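Local coordinates for protein dihydroneopterin triphosphate diphosphatase (Escherichia coli, PDB 2O1C) that probably hydrolyses dihydroneopterin triphosphate to the monophosphate and pyrophosphate in folate biosynthesis, using magnesium, and can also cleave nucleoside triphosphates such as dATP, at residues V5-V10 / T40-E45. Sequence-based numbering, arbitrary orientation.
Sequences VYKRPV and TGSVEE. With PPV (pyrophosphate), chain G; SO4 (sulfate ion), chain E.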
# COMPACT_ATOMS: atom_id res chain seq x y z
N VAL A 5 6.86 11.61 14.58
CA VAL A 5 5.91 12.63 14.14
C VAL A 5 4.63 11.96 13.68
O VAL A 5 4.64 10.77 13.33
CB VAL A 5 6.52 13.53 13.04
CG1 VAL A 5 7.68 14.35 13.62
CG2 VAL A 5 6.98 12.70 11.84
N TYR A 6 3.53 12.70 13.72
CA TYR A 6 2.24 12.17 13.31
C TYR A 6 2.28 11.75 11.84
O TYR A 6 2.97 12.37 11.02
CB TYR A 6 1.14 13.21 13.52
CG TYR A 6 0.84 13.54 14.97
CD1 TYR A 6 0.47 12.54 15.87
CD2 TYR A 6 0.91 14.85 15.44
CE1 TYR A 6 0.18 12.83 17.20
CE2 TYR A 6 0.63 15.15 16.78
CZ TYR A 6 0.26 14.14 17.64
OH TYR A 6 -0.03 14.43 18.96
N LYS A 7 1.55 10.69 11.54
CA LYS A 7 1.26 10.31 10.17
C LYS A 7 0.37 11.39 9.57
O LYS A 7 -0.43 12.01 10.27
CB LYS A 7 0.54 8.97 10.10
CG LYS A 7 1.36 7.78 10.57
CD LYS A 7 0.59 6.48 10.41
CE LYS A 7 1.43 5.30 10.90
NZ LYS A 7 0.78 4.00 10.62
N ARG A 8 0.52 11.61 8.28
CA ARG A 8 -0.30 12.59 7.58
C ARG A 8 -1.53 11.88 7.01
O ARG A 8 -1.41 10.77 6.48
CB ARG A 8 0.52 13.29 6.49
CG ARG A 8 1.86 13.80 7.02
CD ARG A 8 2.24 15.17 6.47
NE ARG A 8 2.09 16.22 7.48
CZ ARG A 8 1.30 17.28 7.36
NH1 ARG A 8 0.57 17.46 6.26
NH2 ARG A 8 1.23 18.17 8.34
N PRO A 9 -2.72 12.49 7.16
CA PRO A 9 -3.97 11.92 6.65
C PRO A 9 -4.18 12.11 5.13
O PRO A 9 -5.32 12.18 4.66
CB PRO A 9 -5.04 12.66 7.45
CG PRO A 9 -4.44 14.01 7.68
CD PRO A 9 -2.96 13.79 7.84
N VAL A 10 -3.08 12.21 4.40
CA VAL A 10 -3.05 12.18 2.95
C VAL A 10 -2.04 11.08 2.62
O VAL A 10 -0.89 11.16 3.04
CB VAL A 10 -2.58 13.53 2.38
CG1 VAL A 10 -2.36 13.43 0.87
CG2 VAL A 10 -3.58 14.64 2.70
N THR A 40 1.26 0.89 1.69
CA THR A 40 0.65 2.19 1.97
C THR A 40 1.63 3.13 2.67
O THR A 40 2.61 2.70 3.28
CB THR A 40 -0.61 2.07 2.87
OG1 THR A 40 -0.26 1.46 4.13
CG2 THR A 40 -1.71 1.28 2.21
N GLY A 41 1.34 4.43 2.61
CA GLY A 41 2.09 5.38 3.42
C GLY A 41 1.64 6.82 3.23
O GLY A 41 0.89 7.11 2.30
N SER A 42 2.10 7.69 4.11
CA SER A 42 1.80 9.14 4.05
C SER A 42 2.53 9.84 2.92
O SER A 42 3.69 9.52 2.63
CB SER A 42 2.20 9.81 5.36
OG SER A 42 1.33 9.44 6.41
N VAL A 43 1.86 10.81 2.30
CA VAL A 43 2.51 11.77 1.41
C VAL A 43 3.07 12.87 2.31
O VAL A 43 2.32 13.63 2.93
CB VAL A 43 1.54 12.38 0.37
CG1 VAL A 43 2.27 13.37 -0.54
CG2 VAL A 43 0.86 11.30 -0.44
N GLU A 44 4.40 12.93 2.40
CA GLU A 44 5.05 13.86 3.32
C GLU A 44 5.15 15.25 2.71
O GLU A 44 5.12 15.41 1.48
CB GLU A 44 6.43 13.34 3.74
CG GLU A 44 6.43 11.98 4.46
CD GLU A 44 5.93 12.04 5.90
OE1 GLU A 44 6.04 13.11 6.54
OE2 GLU A 44 5.42 11.01 6.40
N GLU A 45 5.26 16.26 3.57
CA GLU A 45 5.50 17.62 3.11
C GLU A 45 6.67 17.65 2.14
O GLU A 45 7.72 17.06 2.40
CB GLU A 45 5.82 18.52 4.31
CG GLU A 45 5.86 20.00 3.99
CD GLU A 45 4.51 20.67 4.11
OE1 GLU A 45 3.53 19.96 4.46
OE2 GLU A 45 4.42 21.90 3.86
O11 PPV G . 3.28 6.39 8.44
P1 PPV G . 2.52 6.25 7.15
O21 PPV G . 1.20 6.99 7.09
O31 PPV G . 3.45 6.49 5.98
OPP PPV G . 2.14 4.65 7.10
P2 PPV G . 0.70 3.90 6.91
O12 PPV G . -0.22 4.81 6.15
O22 PPV G . 0.19 3.54 8.27
O32 PPV G . 1.09 2.66 6.15
S SO4 E . 4.67 3.14 12.84
O1 SO4 E . 5.19 1.85 13.29
O2 SO4 E . 3.34 2.94 12.28
O3 SO4 E . 4.59 4.04 13.99
O4 SO4 E . 5.56 3.71 11.84
O HOH W 1 3.89 11.29 8.31
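Ser42 OG sits between the backbone of Arg8 and the pyrophosphate. It accepts a bent hydrogen bond from Arg8 N (3.0 Å, 139° at the hydrogen) and donates to PPV O21. Ser42 turns OG anti to its carbonyl carbon, beside the backbone N (chi1 -71°). OG and N can therefore meet the same phosphate, and N donates almost straight to PPV O31 (2.6 Å). Lys7 runs alongside the ligand as an extended chain, and its NZ donates to PPV O22 on the other phosphate in a very short hydrogen bond (2.5 Å). Thr40 OG1 donates to PPV O32 there. Arg29 also binds the pyrophosphate. With alanine in place of Lys7, PPV O22 would probably lose its ammonium partner and a gap open beside PPV O11. The bent Arg8 chain lays CD near Val43 O (3.9 Å). Glu45 OE1 lies well out of its guanidinium plane, 4.3 Å from Arg8 NH1, so only the opposite charges are near. Val43 N donates to Val10 O (2.9 Å). The two valine side chains cross obliquely, Val10 CG1 coming within 4.1 Å of Val43 CB. The contact joins the lead-in to strand 10-18 with the end of strand 36-42, where the Nudix box begins. Val43 also packs on Ile12 of strand 10-18 and Ala52 of helix 49-61.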